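PDB 3VF1: 11R-lipoxygenase from Gersemia fruticosa, which probably catalyses the iron-dependent insertion of molecular oxygen into polyunsaturated fatty acids, as a calcium-regulated lipoxygenase. Local coordinates for residues A631-Y645 with W686-I698. Residues are numbered along the deposited sequence; the frame is centred on the assembly and turned at random.
Sequences ALTTIYPTEKFLGDY and WLIPGHVPNSIAI. With FE2 (Fe (II) ion), chain E.
Phe641 lays its ring against the backbone of the 3-10 segment 689-691. Phe641 CB sits 3.5 Å from Val692 O. From there CG, held anti to the carbonyl carbon (chi1 -63°), brings one ring face under Gly690 O. That oxygen stands 3.2 Å from Phe641 CG. The ring edge at CD1 meets the peptide joining Val692 and Pro693, and CD1 reaches Pro693 CD; CE1 nears His691 O, and Phe641 CZ, at the tip, is 4.0 Å from Gly690 O. Replacing the phenylalanine by an alanine would probably strip the ring face from Gly690 O, remove the contact with Pro693 CD and leave a gap beside the 3-10 segment. The backbones meet in a single beta bridge, Phe641 with Pro693, with Leu642 N donating to Val692 O (2.6 Å) and Asn694 N to Lys640 O (3.1 Å, 146° at the hydrogen). Asn694 turns its amide into the type II turn from Phe641 to Asp644: OD1 takes a weak bond from Gly643 N, and ND2 gives a weak one to Asp644 O. Past this bridge runs the C-terminal tail that, as in other lipoxygenases, delivers the terminal carboxylate to the catalytic iron; Ile698 OXT binds the metal at 2.3 Å, beside His392, His397, His575 and Asn579. The Ile698 side chain packs at the end of helix 619-632, Ile698 CG2 lying 3.5 Å from Leu632 O, a carbonyl hydrogen-bonded by Asn579 ND2.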
ATOM      1  N   ALA A 631       5.796  -7.475  11.806  1.00 35.25           N
ATOM      2  CA  ALA A 631       6.725  -6.719  10.975  1.00 40.36           C
ATOM      3  C   ALA A 631       5.989  -5.891   9.924  1.00 40.25           C
ATOM      4  O   ALA A 631       6.302  -4.719   9.722  1.00 41.68           O
ATOM      5  CB  ALA A 631       7.714  -7.658  10.306  1.00 39.13           C
ATOM      6  N   LEU A 632       5.013  -6.501   9.260  1.00 39.53           N
ATOM      7  CA  LEU A 632       4.259  -5.821   8.210  1.00 39.05           C
ATOM      8  C   LEU A 632       3.513  -4.600   8.740  1.00 39.44           C
ATOM      9  O   LEU A 632       3.225  -3.674   7.984  1.00 43.32           O
ATOM     10  CB  LEU A 632       3.267  -6.783   7.553  1.00 39.33           C
ATOM     11  CG  LEU A 632       3.862  -7.944   6.753  1.00 41.97           C
ATOM     12  CD1 LEU A 632       2.755  -8.852   6.241  1.00 39.32           C
ATOM     13  CD2 LEU A 632       4.710  -7.439   5.596  1.00 47.55           C
ATOM     14  N   THR A 633       3.201  -4.596  10.033  1.00 35.76           N
ATOM     15  CA  THR A 633       2.461  -3.488  10.634  1.00 39.40           C
ATOM     16  C   THR A 633       3.387  -2.510  11.353  1.00 39.09           C
ATOM     17  O   THR A 633       2.951  -1.765  12.229  1.00 41.23           O
ATOM     18  CB  THR A 633       1.392  -3.987  11.636  1.00 35.97           C
ATOM     19  OG1 THR A 633       2.026  -4.643  12.742  1.00 37.45           O
ATOM     20  CG2 THR A 633       0.420  -4.942  10.959  1.00 37.83           C
ATOM     21  N   THR A 634       4.663  -2.511  10.978  1.00 45.80           N
ATOM     22  CA  THR A 634       5.637  -1.610  11.583  1.00 49.82           C
ATOM     23  C   THR A 634       5.387  -0.165  11.167  1.00 44.75           C
ATOM     24  O   THR A 634       5.372   0.156   9.978  1.00 47.87           O
ATOM     25  CB  THR A 634       7.078  -1.986  11.183  1.00 50.90           C
ATOM     26  OG1 THR A 634       7.395  -3.293  11.678  1.00 49.15           O
ATOM     27  CG2 THR A 634       8.073  -0.983  11.752  1.00 50.28           C
ATOM     28  N   ILE A 635       5.191   0.701  12.157  1.00 48.75           N
ATOM     29  CA  ILE A 635       5.057   2.134  11.916  1.00 55.53           C
ATOM     30  C   ILE A 635       6.147   2.892  12.664  1.00 54.54           C
ATOM     31  O   ILE A 635       6.160   2.925  13.894  1.00 57.17           O
ATOM     32  CB  ILE A 635       3.682   2.663  12.367  1.00 53.72           C
ATOM     33  CG1 ILE A 635       2.582   2.141  11.441  1.00 52.65           C
ATOM     34  CG2 ILE A 635       3.678   4.186  12.376  1.00 54.74           C
ATOM     35  CD1 ILE A 635       1.185   2.565  11.848  1.00 51.74           C
ATOM     36  N   TYR A 636       7.061   3.501  11.916  1.00 54.31           N
ATOM     37  CA  TYR A 636       8.151   4.255  12.518  1.00 59.35           C
ATOM     38  C   TYR A 636       7.663   5.613  13.018  1.00 59.84           C
ATOM     39  O   TYR A 636       6.701   6.164  12.485  1.00 56.37           O
ATOM     40  CB  TYR A 636       9.289   4.432  11.514  1.00 56.76           C
ATOM     41  CG  TYR A 636       9.953   3.129  11.135  1.00 59.34           C
ATOM     42  CD1 TYR A 636      10.798   2.477  12.023  1.00 60.34           C
ATOM     43  CD2 TYR A 636       9.731   2.547   9.892  1.00 56.62           C
ATOM     44  CE1 TYR A 636      11.407   1.283  11.686  1.00 55.37           C
ATOM     45  CE2 TYR A 636      10.337   1.352   9.545  1.00 54.16           C
ATOM     46  CZ  TYR A 636      11.173   0.725  10.447  1.00 57.12           C
ATOM     47  OH  TYR A 636      11.781  -0.465  10.116  1.00 58.58           O
ATOM     48  N   PRO A 637       8.324   6.154  14.054  1.00 64.19           N
ATOM     49  CA  PRO A 637       7.916   7.431  14.655  1.00 63.19           C
ATOM     50  C   PRO A 637       7.947   8.597  13.668  1.00 60.38           C
ATOM     51  O   PRO A 637       7.315   9.624  13.914  1.00 55.46           O
ATOM     52  CB  PRO A 637       8.957   7.649  15.759  1.00 65.30           C
ATOM     53  CG  PRO A 637       9.507   6.297  16.048  1.00 60.11           C
ATOM     54  CD  PRO A 637       9.488   5.572  14.743  1.00 61.80           C
ATOM     55  N   THR A 638       8.674   8.436  12.568  1.00 62.82           N
ATOM     56  CA  THR A 638       8.819   9.499  11.581  1.00 65.06           C
ATOM     57  C   THR A 638       7.684   9.490  10.560  1.00 64.32           C
ATOM     58  O   THR A 638       7.485  10.468   9.841  1.00 64.45           O
ATOM     59  CB  THR A 638      10.148   9.368  10.815  1.00 64.52           C
ATOM     60  OG1 THR A 638      10.105   8.208   9.974  1.00 64.48           O
ATOM     61  CG2 THR A 638      11.318   9.253  11.781  1.00 68.41           C
ATOM     62  N   GLU A 639       6.945   8.385  10.498  1.00 64.39           N
ATOM     63  CA  GLU A 639       5.893   8.214   9.499  1.00 55.67           C
ATOM     64  C   GLU A 639       5.000   9.447   9.402  1.00 54.02           C
ATOM     65  O   GLU A 639       4.648  10.055  10.415  1.00 46.95           O
ATOM     66  CB  GLU A 639       5.034   6.989   9.822  1.00 57.46           C
ATOM     67  CG  GLU A 639       4.852   6.036   8.654  1.00 58.08           C
ATOM     68  CD  GLU A 639       6.118   5.260   8.332  1.00 71.03           C
ATOM     69  OE1 GLU A 639       6.437   4.305   9.075  1.00 64.66           O
ATOM     70  OE2 GLU A 639       6.795   5.607   7.340  1.00 75.28           O
ATOM     71  N   LYS A 640       4.638   9.804   8.174  1.00 47.55           N
ATOM     72  CA  LYS A 640       3.746  10.929   7.923  1.00 48.11           C
ATOM     73  C   LYS A 640       2.400  10.411   7.435  1.00 41.65           C
ATOM     74  O   LYS A 640       2.323   9.721   6.419  1.00 38.09           O
ATOM     75  CB  LYS A 640       4.356  11.873   6.884  1.00 51.15           C
ATOM     76  CG  LYS A 640       5.675  12.494   7.318  1.00 57.67           C
ATOM     77  CD  LYS A 640       5.478  13.470   8.471  1.00 56.34           C
ATOM     78  CE  LYS A 640       6.757  13.666   9.268  1.00 62.15           C
ATOM     79  NZ  LYS A 640       7.921  14.039   8.418  1.00 65.83           N
ATOM     80  N   PHE A 641       1.342  10.751   8.162  1.00 38.37           N
ATOM     81  CA  PHE A 641       0.017  10.220   7.874  1.00 36.29           C
ATOM     82  C   PHE A 641      -0.749  11.094   6.885  1.00 34.52           C
ATOM     83  O   PHE A 641      -0.312  12.192   6.543  1.00 37.56           O
ATOM     84  CB  PHE A 641      -0.766  10.029   9.173  1.00 32.49           C
ATOM     85  CG  PHE A 641      -0.149   9.015  10.096  1.00 34.79           C
ATOM     86  CD1 PHE A 641      -0.251   7.662   9.819  1.00 32.79           C
ATOM     87  CD2 PHE A 641       0.544   9.413  11.226  1.00 38.65           C
ATOM     88  CE1 PHE A 641       0.320   6.724  10.655  1.00 39.10           C
ATOM     89  CE2 PHE A 641       1.118   8.478  12.068  1.00 39.75           C
ATOM     90  CZ  PHE A 641       1.006   7.133  11.782  1.00 42.76           C
ATOM     91  N   LEU A 642      -1.893  10.594   6.430  1.00 31.53           N
ATOM     92  CA  LEU A 642      -2.616  11.206   5.321  1.00 31.45           C
ATOM     93  C   LEU A 642      -2.871  12.692   5.542  1.00 35.34           C
ATOM     94  O   LEU A 642      -3.492  13.087   6.530  1.00 33.53           O
ATOM     95  CB  LEU A 642      -3.944  10.483   5.089  1.00 29.98           C
ATOM     96  CG  LEU A 642      -4.683  10.881   3.811  1.00 27.58           C
ATOM     97  CD1 LEU A 642      -3.832  10.584   2.580  1.00 29.10           C
ATOM     98  CD2 LEU A 642      -6.023  10.168   3.722  1.00 29.84           C
ATOM     99  N   GLY A 643      -2.389  13.508   4.609  1.00 36.69           N
ATOM    100  CA  GLY A 643      -2.606  14.943   4.662  1.00 41.24           C
ATOM    101  C   GLY A 643      -1.442  15.696   5.279  1.00 41.89           C
ATOM    102  O   GLY A 643      -1.277  16.892   5.042  1.00 45.37           O
ATOM    103  N   ASP A 644      -0.636  15.001   6.074  1.00 40.25           N
ATOM    104  CA  ASP A 644       0.531  15.612   6.700  1.00 39.64           C
ATOM    105  C   ASP A 644       1.681  15.690   5.704  1.00 43.31           C
ATOM    106  O   ASP A 644       2.443  14.738   5.544  1.00 47.45           O
ATOM    107  CB  ASP A 644       0.957  14.819   7.936  1.00 44.30           C
ATOM    108  CG  ASP A 644       2.215  15.370   8.577  1.00 48.13           C
ATOM    109  OD1 ASP A 644       2.522  16.561   8.365  1.00 51.00           O
ATOM    110  OD2 ASP A 644       2.896  14.612   9.297  1.00 52.27           O
ATOM    111  N   TYR A 645       1.796  16.835   5.038  1.00 47.09           N
ATOM    112  CA  TYR A 645       2.825  17.046   4.028  1.00 47.12           C
ATOM    113  C   TYR A 645       3.934  17.942   4.570  1.00 48.04           C
ATOM    114  O   TYR A 645       4.089  19.082   4.136  1.00 45.84           O
ATOM    115  CB  TYR A 645       2.210  17.683   2.782  1.00 41.74           C
ATOM    116  CG  TYR A 645       1.212  16.802   2.063  1.00 42.33           C
ATOM    117  CD1 TYR A 645       1.545  15.508   1.678  1.00 45.39           C
ATOM    118  CD2 TYR A 645      -0.066  17.263   1.773  1.00 37.77           C
ATOM    119  CE1 TYR A 645       0.634  14.701   1.017  1.00 40.66           C
ATOM    120  CE2 TYR A 645      -0.983  16.462   1.114  1.00 37.80           C
ATOM    121  CZ  TYR A 645      -0.628  15.184   0.739  1.00 40.76           C
ATOM    122  OH  TYR A 645      -1.538  14.388   0.085  1.00 35.92           O
ATOM    123  N   TRP A 686      -9.191   1.561  11.092  1.00 28.25           N
ATOM    124  CA  TRP A 686      -8.062   1.435  10.178  1.00 28.65           C
ATOM    125  C   TRP A 686      -8.055   2.487   9.070  1.00 28.82           C
ATOM    126  O   TRP A 686      -7.073   2.612   8.341  1.00 31.29           O
ATOM    127  CB  TRP A 686      -8.043   0.028   9.580  1.00 29.30           C
ATOM    128  CG  TRP A 686      -8.177  -1.023  10.627  1.00 29.48           C
ATOM    129  CD1 TRP A 686      -9.218  -1.888  10.795  1.00 33.23           C
ATOM    130  CD2 TRP A 686      -7.249  -1.302  11.680  1.00 27.88           C
ATOM    131  NE1 TRP A 686      -8.991  -2.697  11.884  1.00 34.75           N
ATOM    132  CE2 TRP A 686      -7.790  -2.355  12.444  1.00 30.17           C
ATOM    133  CE3 TRP A 686      -6.013  -0.766  12.048  1.00 30.09           C
ATOM    134  CZ2 TRP A 686      -7.134  -2.884  13.551  1.00 29.20           C
ATOM    135  CZ3 TRP A 686      -5.363  -1.292  13.149  1.00 32.16           C
ATOM    136  CH2 TRP A 686      -5.924  -2.341  13.886  1.00 33.01           C
ATOM    137  N   LEU A 687      -9.142   3.241   8.947  1.00 26.41           N
ATOM    138  CA  LEU A 687      -9.219   4.294   7.940  1.00 28.42           C
ATOM    139  C   LEU A 687      -9.402   5.672   8.569  1.00 26.70           C
ATOM    140  O   LEU A 687      -9.788   6.623   7.896  1.00 26.40           O
ATOM    141  CB  LEU A 687     -10.340   4.004   6.938  1.00 26.39           C
ATOM    142  CG  LEU A 687     -10.022   2.913   5.913  1.00 25.30           C
ATOM    143  CD1 LEU A 687     -11.205   2.693   4.986  1.00 27.05           C
ATOM    144  CD2 LEU A 687      -8.775   3.269   5.113  1.00 22.92           C
ATOM    145  N   ILE A 688      -9.125   5.777   9.863  1.00 28.59           N
ATOM    146  CA  ILE A 688      -9.018   7.079  10.500  1.00 29.77           C
ATOM    147  C   ILE A 688      -7.804   7.771   9.893  1.00 31.79           C
ATOM    148  O   ILE A 688      -6.694   7.250   9.979  1.00 30.08           O
ATOM    149  CB  ILE A 688      -8.842   6.956  12.020  1.00 32.35           C
ATOM    150  CG1 ILE A 688     -10.129   6.429  12.656  1.00 35.42           C
ATOM    151  CG2 ILE A 688      -8.471   8.301  12.627  1.00 30.96           C
ATOM    152  CD1 ILE A 688     -10.001   6.117  14.135  1.00 32.68           C
ATOM    153  N   PRO A 689      -8.010   8.940   9.263  1.00 32.81           N
ATOM    154  CA  PRO A 689      -6.939   9.621   8.523  1.00 30.77           C
ATOM    155  C   PRO A 689      -5.624   9.697   9.294  1.00 29.34           C
ATOM    156  O   PRO A 689      -4.561   9.496   8.708  1.00 31.79           O
ATOM    157  CB  PRO A 689      -7.510  11.022   8.296  1.00 29.64           C
ATOM    158  CG  PRO A 689      -8.984  10.818   8.267  1.00 30.75           C
ATOM    159  CD  PRO A 689      -9.265   9.712   9.246  1.00 30.33           C
ATOM    160  N   GLY A 690      -5.702   9.979  10.590  1.00 29.80           N
ATOM    161  CA  GLY A 690      -4.516  10.071  11.424  1.00 28.39           C
ATOM    162  C   GLY A 690      -3.778   8.754  11.584  1.00 32.72           C
ATOM    163  O   GLY A 690      -2.650   8.726  12.077  1.00 34.46           O
ATOM    164  N   HIS A 691      -4.414   7.660  11.176  1.00 34.31           N
ATOM    165  CA  HIS A 691      -3.805   6.334  11.253  1.00 31.51           C
ATOM    166  C   HIS A 691      -3.358   5.823   9.882  1.00 30.43           C
ATOM    167  O   HIS A 691      -2.755   4.755   9.785  1.00 30.83           O
ATOM    168  CB  HIS A 691      -4.789   5.325  11.854  1.00 34.82           C
ATOM    169  CG  HIS A 691      -5.181   5.617  13.270  1.00 43.18           C
ATOM    170  ND1 HIS A 691      -5.921   4.738  14.030  1.00 46.94           N
ATOM    171  CD2 HIS A 691      -4.941   6.690  14.062  1.00 48.54           C
ATOM    172  CE1 HIS A 691      -6.117   5.253  15.232  1.00 47.26           C
ATOM    173  NE2 HIS A 691      -5.534   6.436  15.276  1.00 54.60           N
ATOM    174  N   VAL A 692      -3.656   6.580   8.828  1.00 27.38           N
ATOM    175  CA  VAL A 692      -3.374   6.140   7.461  1.00 25.80           C
ATOM    176  C   VAL A 692      -2.103   6.786   6.917  1.00 27.83           C
ATOM    177  O   VAL A 692      -2.084   7.987   6.657  1.00 31.33           O
ATOM    178  CB  VAL A 692      -4.537   6.497   6.511  1.00 25.79           C
ATOM    179  CG1 VAL A 692      -4.233   6.035   5.096  1.00 27.29           C
ATOM    180  CG2 VAL A 692      -5.840   5.891   7.007  1.00 25.71           C
ATOM    181  N   PRO A 693      -1.035   5.994   6.736  1.00 30.32           N
ATOM    182  CA  PRO A 693       0.197   6.544   6.158  1.00 29.06           C
ATOM    183  C   PRO A 693      -0.036   7.100   4.760  1.00 31.26           C
ATOM    184  O   PRO A 693      -0.991   6.702   4.094  1.00 31.60           O
ATOM    185  CB  PRO A 693       1.133   5.330   6.098  1.00 26.89           C
ATOM    186  CG  PRO A 693       0.594   4.377   7.098  1.00 30.66           C
ATOM    187  CD  PRO A 693      -0.891   4.570   7.080  1.00 30.06           C
ATOM    188  N   ASN A 694       0.830   8.007   4.322  1.00 31.36           N
ATOM    189  CA  ASN A 694       0.697   8.617   3.005  1.00 31.73           C
ATOM    190  C   ASN A 694       1.056   7.662   1.873  1.00 29.26           C
ATOM    191  O   ASN A 694       0.548   7.799   0.760  1.00 31.60           O
ATOM    192  CB  ASN A 694       1.565   9.874   2.906  1.00 33.04           C
ATOM    193  CG  ASN A 694       0.828  11.126   3.329  1.00 34.72           C
ATOM    194  OD1 ASN A 694      -0.299  11.370   2.897  1.00 33.01           O
ATOM    195  ND2 ASN A 694       1.459  11.928   4.180  1.00 40.31           N
ATOM    196  N   SER A 695       1.926   6.696   2.155  1.00 32.55           N
ATOM    197  CA  SER A 695       2.430   5.809   1.110  1.00 34.17           C
ATOM    198  C   SER A 695       2.514   4.350   1.542  1.00 30.52           C
ATOM    199  O   SER A 695       2.155   3.993   2.663  1.00 34.82           O
ATOM    200  CB  SER A 695       3.819   6.270   0.668  1.00 34.75           C
ATOM    201  OG  SER A 695       4.746   6.165   1.734  1.00 36.85           O
ATOM    202  N   ILE A 696       2.988   3.517   0.623  1.00 31.47           N
ATOM    203  CA  ILE A 696       3.271   2.117   0.892  1.00 32.07           C
ATOM    204  C   ILE A 696       4.759   1.966   1.175  1.00 41.45           C
ATOM    205  O   ILE A 696       5.556   1.796   0.251  1.00 40.91           O
ATOM    206  CB  ILE A 696       2.917   1.239  -0.322  1.00 35.02           C
ATOM    207  CG1 ILE A 696       1.421   1.332  -0.630  1.00 34.27           C
ATOM    208  CG2 ILE A 696       3.329  -0.209  -0.077  1.00 33.40           C
ATOM    209  CD1 ILE A 696       1.029   0.660  -1.932  1.00 33.97           C
ATOM    210  N   ALA A 697       5.134   2.034   2.447  1.00 39.43           N
ATOM    211  CA  ALA A 697       6.538   1.929   2.827  1.00 39.15           C
ATOM    212  C   ALA A 697       6.795   0.687   3.676  1.00 46.87           C
ATOM    213  O   ALA A 697       7.873   0.537   4.254  1.00 50.61           O
ATOM    214  CB  ALA A 697       6.975   3.178   3.576  1.00 37.40           C
ATOM    215  N   ILE A 698       5.810  -0.204   3.747  1.00 45.54           N
ATOM    216  CA  ILE A 698       5.932  -1.399   4.572  1.00 45.18           C
ATOM    217  C   ILE A 698       4.922  -2.466   4.145  1.00 47.63           C
ATOM    218  O   ILE A 698       5.043  -3.636   4.507  1.00 49.46           O
ATOM    219  CB  ILE A 698       5.725  -1.064   6.066  1.00 44.09           C
ATOM    220  CG1 ILE A 698       6.275  -2.182   6.955  1.00 44.50           C
ATOM    221  CG2 ILE A 698       4.251  -0.804   6.361  1.00 40.34           C
ATOM    222  CD1 ILE A 698       7.785  -2.270   6.962  1.00 45.76           C
ATOM    223  OXT ILE A 698       3.960  -2.192   3.425  1.00 42.97           O
TER
HETATM  224 FE   FE2 E 701       2.207  -3.553   2.855  1.00 40.14          FE
HETATM  225  O   HOH W   1       3.325  -4.780   4.515  1.00 43.10           O